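Local atomic coordinates of beta-lactamase (PDB entry 6KBY), a protein that probably hydrolyses the amide bond of beta-lactam antibiotics as a class C beta-lactamase and binds adenosine monophosphate, covalently, in its ligand pocket. Residues F76-A81 with Q275-E280; D21-L26 with Y48-A53. All coordinates share one frame; numbering follows the deposited sequence.

Contact 1 (F76-A81 with Q275-E280)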
ATOM      1  N   PHE A  76       0.162  -5.506   1.078  1.00  6.97           N
ATOM      2  CA  PHE A  76       0.347  -6.917   0.756  1.00  7.31           C
ATOM      3  C   PHE A  76       0.833  -7.700   1.968  1.00  7.09           C
ATOM      4  O   PHE A  76       0.410  -8.839   2.183  1.00  7.45           O
ATOM      5  CB  PHE A  76       1.290  -7.070  -0.441  1.00  8.07           C
ATOM      6  CG  PHE A  76       0.716  -6.511  -1.712  1.00  7.08           C
ATOM      7  CD1 PHE A  76       0.850  -5.165  -2.011  1.00  8.74           C
ATOM      8  CD2 PHE A  76      -0.025  -7.306  -2.570  1.00  8.82           C
ATOM      9  CE1 PHE A  76       0.288  -4.632  -3.160  1.00  9.05           C
ATOM     10  CE2 PHE A  76      -0.591  -6.776  -3.724  1.00  9.50           C
ATOM     11  CZ  PHE A  76      -0.431  -5.439  -4.016  1.00  9.18           C
ATOM     12  N   ALA A  77       1.717  -7.106   2.772  1.00  6.78           N
ATOM     13  CA  ALA A  77       2.109  -7.737   4.028  1.00  7.22           C
ATOM     14  C   ALA A  77       0.896  -7.938   4.928  1.00  7.42           C
ATOM     15  O   ALA A  77       0.743  -8.995   5.554  1.00  7.14           O
ATOM     16  CB  ALA A  77       3.181  -6.899   4.730  1.00  7.92           C
ATOM     17  N   ALA A  78       0.011  -6.940   4.991  1.00  7.13           N
ATOM     18  CA  ALA A  78      -1.208  -7.074   5.782  1.00  7.31           C
ATOM     19  C   ALA A  78      -2.133  -8.135   5.204  1.00  6.94           C
ATOM     20  O   ALA A  78      -2.730  -8.915   5.959  1.00  7.13           O
ATOM     21  CB  ALA A  78      -1.935  -5.735   5.882  1.00  7.63           C
ATOM     22  N   THR A  79      -2.304  -8.156   3.879  1.00  7.10           N
ATOM     23  CA  THR A  79      -3.147  -9.186   3.283  1.00  7.40           C
ATOM     24  C   THR A  79      -2.607 -10.575   3.598  1.00  7.19           C
ATOM     25  O   THR A  79      -3.377 -11.493   3.895  1.00  7.27           O
ATOM     26  CB  THR A  79      -3.287  -8.957   1.775  1.00  7.49           C
ATOM     27  OG1 THR A  79      -3.868  -7.668   1.536  1.00  7.41           O
ATOM     28  CG2 THR A  79      -4.195 -10.011   1.149  1.00  9.14           C
ATOM     29  N   LEU A  80      -1.282 -10.736   3.580  1.00  7.20           N
ATOM     30  CA  LEU A  80      -0.695 -12.024   3.937  1.00  7.55           C
ATOM     31  C   LEU A  80      -0.959 -12.375   5.395  1.00  7.61           C
ATOM     32  O   LEU A  80      -1.312 -13.519   5.707  1.00  8.23           O
ATOM     33  CB  LEU A  80       0.805 -12.026   3.640  1.00  8.38           C
ATOM     34  CG  LEU A  80       1.446 -13.410   3.797  1.00  8.32           C
ATOM     35  CD1 LEU A  80       0.997 -14.354   2.685  1.00  9.77           C
ATOM     36  CD2 LEU A  80       2.964 -13.307   3.850  1.00  8.19           C
ATOM     37  N   ALA A  81      -0.791 -11.412   6.303  1.00  7.25           N
ATOM     38  CA  ALA A  81      -1.086 -11.676   7.710  1.00  7.41           C
ATOM     39  C   ALA A  81      -2.552 -12.028   7.907  1.00  7.43           C
ATOM     40  O   ALA A  81      -2.888 -12.927   8.690  1.00  8.04           O
ATOM     41  CB  ALA A  81      -0.707 -10.464   8.560  1.00  9.29           C
ATOM     42  N   GLN A 275      -7.172   3.492  11.432  1.00  6.47           N
ATOM     43  CA  GLN A 275      -6.084   2.614  11.029  1.00  6.57           C
ATOM     44  C   GLN A 275      -6.607   1.184  10.992  1.00  6.02           C
ATOM     45  O   GLN A 275      -7.020   0.637  12.026  1.00  6.79           O
ATOM     46  CB  GLN A 275      -4.918   2.736  12.007  1.00  7.17           C
ATOM     47  CG  GLN A 275      -3.761   1.806  11.684  1.00  7.28           C
ATOM     48  CD  GLN A 275      -3.079   2.167  10.385  1.00  6.47           C
ATOM     49  OE1 GLN A 275      -2.514   3.258  10.246  1.00  7.18           O
ATOM     50  NE2 GLN A 275      -3.135   1.259   9.418  1.00  7.63           N
ATOM     51  N   ASP A 276      -6.620   0.600   9.792  1.00  6.55           N
ATOM     52  CA  ASP A 276      -6.963  -0.799   9.583  1.00  6.30           C
ATOM     53  C   ASP A 276      -5.672  -1.623   9.622  1.00  6.37           C
ATOM     54  O   ASP A 276      -4.663  -1.176  10.173  1.00  6.63           O
ATOM     55  CB  ASP A 276      -7.704  -0.983   8.253  1.00  7.34           C
ATOM     56  CG  ASP A 276      -8.922  -0.070   8.078  1.00  6.42           C
ATOM     57  OD1 ASP A 276      -9.463   0.526   9.035  1.00  7.32           O
ATOM     58  OD2 ASP A 276      -9.336   0.031   6.890  1.00  7.04           O
ATOM     59  N   LEU A 277      -5.669  -2.821   9.039  1.00  6.08           N
ATOM     60  CA  LEU A 277      -4.435  -3.602   8.946  1.00  6.76           C
ATOM     61  C   LEU A 277      -3.704  -3.056   7.724  1.00  6.45           C
ATOM     62  O   LEU A 277      -3.982  -3.422   6.574  1.00  6.45           O
ATOM     63  CB  LEU A 277      -4.720  -5.097   8.839  1.00  6.83           C
ATOM     64  CG  LEU A 277      -3.600  -5.972   9.410  1.00  7.13           C
ATOM     65  CD1 LEU A 277      -3.509  -5.840  10.928  1.00  7.98           C
ATOM     66  CD2 LEU A 277      -3.773  -7.431   9.009  1.00  8.84           C
ATOM     67  N   MET A 278      -2.786  -2.118   7.992  1.00  5.86           N
ATOM     68  CA  MET A 278      -2.040  -1.334   7.004  1.00  6.82           C
ATOM     69  C   MET A 278      -2.883  -0.358   6.180  1.00  6.45           C
ATOM     70  O   MET A 278      -2.487   0.804   6.040  1.00  7.41           O
ATOM     71  CB  MET A 278      -1.122  -2.201   6.136  1.00  6.53           C
ATOM     72  CG  MET A 278       0.015  -2.816   6.943  1.00  6.62           C
ATOM     73  SD  MET A 278       1.150  -1.555   7.545  1.00  6.75           S
ATOM     74  CE  MET A 278       1.768  -2.331   9.039  1.00  8.09           C
ATOM     75  N   TRP A 279      -4.025  -0.780   5.629  1.00  6.37           N
ATOM     76  CA  TRP A 279      -4.923   0.182   4.997  1.00  5.99           C
ATOM     77  C   TRP A 279      -5.340   1.246   6.005  1.00  6.03           C
ATOM     78  O   TRP A 279      -5.386   1.000   7.214  1.00  6.29           O
ATOM     79  CB  TRP A 279      -6.179  -0.503   4.454  1.00  7.17           C
ATOM     80  CG  TRP A 279      -5.947  -1.398   3.294  1.00  6.05           C
ATOM     81  CD1 TRP A 279      -5.989  -2.758   3.295  1.00  7.59           C
ATOM     82  CD2 TRP A 279      -5.662  -1.001   1.948  1.00  6.48           C
ATOM     83  NE1 TRP A 279      -5.741  -3.237   2.034  1.00  7.62           N
ATOM     84  CE2 TRP A 279      -5.539  -2.177   1.189  1.00  6.45           C
ATOM     85  CE3 TRP A 279      -5.496   0.235   1.312  1.00  6.25           C
ATOM     86  CZ2 TRP A 279      -5.261  -2.154  -0.178  1.00  7.74           C
ATOM     87  CZ3 TRP A 279      -5.221   0.256  -0.049  1.00  7.47           C
ATOM     88  CH2 TRP A 279      -5.098  -0.930  -0.775  1.00  7.47           C
ATOM     89  N   GLU A 280      -5.652   2.434   5.491  1.00  6.32           N
ATOM     90  CA  GLU A 280      -6.135   3.553   6.280  1.00  6.21           C
ATOM     91  C   GLU A 280      -7.445   4.016   5.668  1.00  6.32           C
ATOM     92  O   GLU A 280      -7.598   3.995   4.442  1.00  7.04           O
ATOM     93  CB  GLU A 280      -5.113   4.695   6.243  1.00  6.61           C
ATOM     94  CG  GLU A 280      -3.740   4.267   6.745  1.00  7.23           C
ATOM     95  CD  GLU A 280      -2.619   5.198   6.314  1.00  7.31           C
ATOM     96  OE1 GLU A 280      -2.908   6.272   5.736  1.00  8.83           O
ATOM     97  OE2 GLU A 280      -1.440   4.846   6.546  1.00  7.67           O
TER
HETATM   98  O   HOH W   1      -5.853  -5.775   0.625  1.00  7.74           O

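Contact 2 (D21-L26 with Y48-A53)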
ATOM      1  N   ASP A  21      -7.308  15.922 -18.099  1.00  9.14           N
ATOM      2  CA  ASP A  21      -7.262  17.333 -17.734  1.00  9.40           C
ATOM      3  C   ASP A  21      -6.565  17.574 -16.407  1.00  8.61           C
ATOM      4  O   ASP A  21      -6.083  18.687 -16.172  1.00  9.99           O
ATOM      5  CB  ASP A  21      -8.667  17.930 -17.693  1.00 10.89           C
ATOM      6  CG  ASP A  21      -9.263  18.134 -19.078  1.00 13.15           C
ATOM      7  OD1 ASP A  21      -8.564  17.888 -20.084  1.00 13.78           O
ATOM      8  OD2 ASP A  21     -10.444  18.537 -19.154  1.00 17.27           O
ATOM      9  N   LEU A  22      -6.529  16.573 -15.524  1.00  8.15           N
ATOM     10  CA  LEU A  22      -5.793  16.686 -14.271  1.00  7.82           C
ATOM     11  C   LEU A  22      -4.367  16.158 -14.385  1.00  8.08           C
ATOM     12  O   LEU A  22      -3.444  16.742 -13.807  1.00  9.43           O
ATOM     13  CB  LEU A  22      -6.525  15.935 -13.157  1.00  8.67           C
ATOM     14  CG  LEU A  22      -7.861  16.567 -12.770  1.00  9.58           C
ATOM     15  CD1 LEU A  22      -8.717  15.594 -11.975  1.00 10.80           C
ATOM     16  CD2 LEU A  22      -7.634  17.836 -11.972  1.00 14.92           C
ATOM     17  N   ILE A  23      -4.168  15.061 -15.113  1.00  7.32           N
ATOM     18  CA  ILE A  23      -2.861  14.409 -15.141  1.00  8.01           C
ATOM     19  C   ILE A  23      -1.870  15.172 -16.006  1.00  7.22           C
ATOM     20  O   ILE A  23      -0.690  15.273 -15.654  1.00  7.67           O
ATOM     21  CB  ILE A  23      -3.008  12.941 -15.580  1.00  7.88           C
ATOM     22  CG1 ILE A  23      -3.786  12.151 -14.522  1.00  8.14           C
ATOM     23  CG2 ILE A  23      -1.644  12.307 -15.856  1.00  8.82           C
ATOM     24  CD1 ILE A  23      -3.082  12.047 -13.168  1.00  8.71           C
ATOM     25  N   GLN A  24      -2.297  15.698 -17.155  1.00  7.51           N
ATOM     26  CA  GLN A  24      -1.336  16.402 -18.006  1.00  7.52           C
ATOM     27  C   GLN A  24      -0.722  17.610 -17.315  1.00  7.55           C
ATOM     28  O   GLN A  24       0.516  17.730 -17.317  1.00  7.95           O
ATOM     29  CB  GLN A  24      -1.930  16.699 -19.385  1.00  8.66           C
ATOM     30  CG  GLN A  24      -2.151  15.448 -20.199  1.00 11.09           C
ATOM     31  CD  GLN A  24      -2.664  15.757 -21.582  1.00 12.95           C
ATOM     32  OE1 GLN A  24      -3.397  16.727 -21.778  1.00 16.44           O
ATOM     33  NE2 GLN A  24      -2.264  14.951 -22.557  1.00 15.47           N
ATOM     34  N   PRO A  25      -1.487  18.516 -16.703  1.00  7.82           N
ATOM     35  CA  PRO A  25      -0.834  19.613 -15.970  1.00  8.19           C
ATOM     36  C   PRO A  25      -0.025  19.133 -14.778  1.00  7.75           C
ATOM     37  O   PRO A  25       1.043  19.690 -14.494  1.00  8.27           O
ATOM     38  CB  PRO A  25      -2.009  20.519 -15.567  1.00  9.94           C
ATOM     39  CG  PRO A  25      -3.114  20.162 -16.534  1.00 12.22           C
ATOM     40  CD  PRO A  25      -2.951  18.690 -16.753  1.00  9.10           C
ATOM     41  N   LEU A  26      -0.505  18.103 -14.073  1.00  7.67           N
ATOM     42  CA  LEU A  26       0.247  17.534 -12.959  1.00  8.08           C
ATOM     43  C   LEU A  26       1.634  17.085 -13.407  1.00  7.77           C
ATOM     44  O   LEU A  26       2.645  17.378 -12.750  1.00  7.88           O
ATOM     45  CB  LEU A  26      -0.534  16.354 -12.381  1.00  7.89           C
ATOM     46  CG  LEU A  26       0.121  15.636 -11.203  1.00  8.05           C
ATOM     47  CD1 LEU A  26      -0.046  16.435  -9.922  1.00  9.22           C
ATOM     48  CD2 LEU A  26      -0.462  14.239 -11.055  1.00  8.67           C
ATOM     49  N   TYR A  48      -5.283   4.568 -18.327  1.00  8.47           N
ATOM     50  CA  TYR A  48      -4.761   5.700 -19.086  1.00  8.89           C
ATOM     51  C   TYR A  48      -3.262   5.800 -18.845  1.00  7.61           C
ATOM     52  O   TYR A  48      -2.818   5.882 -17.694  1.00  8.72           O
ATOM     53  CB  TYR A  48      -5.471   6.991 -18.674  1.00 10.28           C
ATOM     54  CG  TYR A  48      -6.971   6.883 -18.846  1.00 11.24           C
ATOM     55  CD1 TYR A  48      -7.532   6.832 -20.114  1.00 14.13           C
ATOM     56  CD2 TYR A  48      -7.825   6.800 -17.753  1.00 13.57           C
ATOM     57  CE1 TYR A  48      -8.899   6.714 -20.292  1.00 15.30           C
ATOM     58  CE2 TYR A  48      -9.204   6.684 -17.924  1.00 12.00           C
ATOM     59  CZ  TYR A  48      -9.725   6.643 -19.195  1.00 12.94           C
ATOM     60  OH  TYR A  48     -11.087   6.528 -19.380  1.00 14.28           O
ATOM     61  N   ASN A  49      -2.484   5.784 -19.923  1.00  8.30           N
ATOM     62  CA  ASN A  49      -1.031   5.827 -19.851  1.00  8.78           C
ATOM     63  C   ASN A  49      -0.520   7.136 -20.430  1.00  7.22           C
ATOM     64  O   ASN A  49      -1.046   7.628 -21.438  1.00  9.05           O
ATOM     65  CB  ASN A  49      -0.431   4.654 -20.616  1.00  9.30           C
ATOM     66  CG  ASN A  49      -0.866   3.328 -20.047  1.00  9.00           C
ATOM     67  OD1 ASN A  49      -0.929   3.155 -18.826  1.00  9.10           O
ATOM     68  ND2 ASN A  49      -1.202   2.388 -20.922  1.00 11.38           N
ATOM     69  N   TYR A  50       0.515   7.686 -19.800  1.00  8.13           N
ATOM     70  CA  TYR A  50       1.027   9.000 -20.165  1.00  8.26           C
ATOM     71  C   TYR A  50       2.545   8.980 -20.160  1.00  8.17           C
ATOM     72  O   TYR A  50       3.157   8.501 -19.202  1.00  8.44           O
ATOM     73  CB  TYR A  50       0.585  10.051 -19.145  1.00  8.96           C
ATOM     74  CG  TYR A  50      -0.909  10.165 -18.976  1.00  8.52           C
ATOM     75  CD1 TYR A  50      -1.589   9.351 -18.077  1.00  8.57           C
ATOM     76  CD2 TYR A  50      -1.637  11.094 -19.707  1.00  9.62           C
ATOM     77  CE1 TYR A  50      -2.958   9.457 -17.910  1.00  8.94           C
ATOM     78  CE2 TYR A  50      -3.007  11.205 -19.551  1.00 10.15           C
ATOM     79  CZ  TYR A  50      -3.661  10.378 -18.658  1.00  9.35           C
ATOM     80  OH  TYR A  50      -5.026  10.472 -18.485  1.00 11.23           O
ATOM     81  N   GLY A  51       3.154   9.541 -21.204  1.00  8.78           N
ATOM     82  CA  GLY A  51       4.566   9.854 -21.111  1.00  9.19           C
ATOM     83  C   GLY A  51       5.478   8.641 -21.166  1.00  8.98           C
ATOM     84  O   GLY A  51       5.208   7.650 -21.848  1.00  9.81           O
ATOM     85  N   LEU A  52       6.585   8.744 -20.432  1.00  9.62           N
ATOM     86  CA  LEU A  52       7.752   7.889 -20.607  1.00  9.15           C
ATOM     87  C   LEU A  52       8.052   7.075 -19.358  1.00  8.87           C
ATOM     88  O   LEU A  52       8.161   7.628 -18.258  1.00  9.38           O
ATOM     89  CB  LEU A  52       8.981   8.734 -20.932  1.00  9.92           C
ATOM     90  CG  LEU A  52       8.856   9.630 -22.158  1.00 11.82           C
ATOM     91  CD1 LEU A  52      10.141  10.424 -22.372  1.00 14.45           C
ATOM     92  CD2 LEU A  52       8.511   8.791 -23.369  1.00 15.30           C
ATOM     93  N   ALA A  53       8.246   5.769 -19.561  1.00  9.35           N
ATOM     94  CA  ALA A  53       8.792   4.901 -18.527  1.00  9.57           C
ATOM     95  C   ALA A  53      10.287   5.128 -18.339  1.00  9.19           C
ATOM     96  O   ALA A  53      10.811   4.927 -17.240  1.00  9.97           O
ATOM     97  CB  ALA A  53       8.539   3.447 -18.911  1.00 10.08           C
TER

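Contact 1 (F76-A81 with Q275-E280)
The methyl group of A78 projects from helix 72-86 against the bend formed by L277 and M278, and the apolar part of the contact gathers round this one carbon. A78 CB lies 3.6 Å from M278 CB and 3.9 Å from L277 CG; the two side chains approach it at about a right angle to each other. L277 has CG anti to its backbone nitrogen (chi1 -152°), which turns the branch toward the helix: CD2 reaches to 3.5 Å from the carbonyl oxygen of A78, and the same methyl approaches A81 CB. M278 adds its CB and CG before its chain bends away at chi2. The carbonyl O of L277 also comes close, 3.2 Å from A78 CB.

No direct hydrogen bond links the segments. A water bridges them instead, donating to T79 OG1 and accepting from W279 NE1 at 2.9 Å; it sits at the indole edge, in the ring plane. Within the bend, Q275 NE2 donates to D276 O at 3.0 Å and 170°, from above the carbonyl plane.

Helix 72-86 follows directly on S71, which binds AMP covalently, and carries K74; the two fit the SxxK motif of serine beta-lactamases and line the AMP pocket. M278 touches K74 from behind this pocket, its side chain about 9 Å from the bound AMP, so the contact is second-shell packing. The bend joins strands 273-275 and 280-283 of the large antiparallel sheet, while M278 meets T161, and A81 meets L164 and A168, on helix 158-171.

Contact 2 (D21-L26 with Y48-A53)
I23 of helix 11-30 lies over one face of the Y50 ring, and the two side chains cross at about a right angle. Traced outward from the helix, the isoleucine first brings CB to 4.1 Å from Y50 CZ, near the phenol end of the ring. There the side chain branches. CG2 is anti to the backbone nitrogen and stands over the middle of the aromatic ring: it is 3.6 Å from the ring centroid and only 9° off the ring normal, a well-centred CH-pi contact. The distances from I23 CG2 to the six ring carbons are accordingly similar, the shortest being 3.7 Å, to Y50 CD1. The other branch, CG1 with CD1 at its tip, takes the position anti to the carbonyl carbon (chi1 -66°) and leads away from Y50; the side chain as a whole also packs on M35 and V37 of strand 34-41.

Q24, the next residue on the helix, makes a looser approach. Its CG comes within 4.4 Å of Y50 CE2, obliquely to the ring, while the amide beyond it leads away from the ring. The phenol end of Y50 is fixed by the helix as well, because OH is hydrogen-bonded to OD1 of D20, just before D21. V19 and M27 of the same helix also touch the tyrosine side chain, so it is held along more than one helical turn.

The arrangement is one of helix-on-sheet packing: the N-terminal helix packs on strands 34-41 and 44-50 at one border of the antiparallel sheet, and helix 352-364 packs beside it against L22 and L26, as in the alpha/beta domain of the serine beta-lactamase fold.

Overall arrangement
From the N terminus, helix 11-30 leads into strands 34-41 and 44-50, and contact 2 closes this short excursion by bringing 48-53 back to 21-26, across only 21 intervening residues. The chain then enters helix 72-86, where contact 1 opens; it closes after 193 intervening residues, richer in helix than in strand, at the bend between strands 273-275 and 280-283. The two contacts therefore follow one another in series, neither nested nor crossed. The centres of contact 1 and contact 2 are 29 Å apart. Contact 2 ties a helix to the outermost strand 44-50, whereas contact 1 joins helix 72-86 to the loop linking two inner strands of the same sheet.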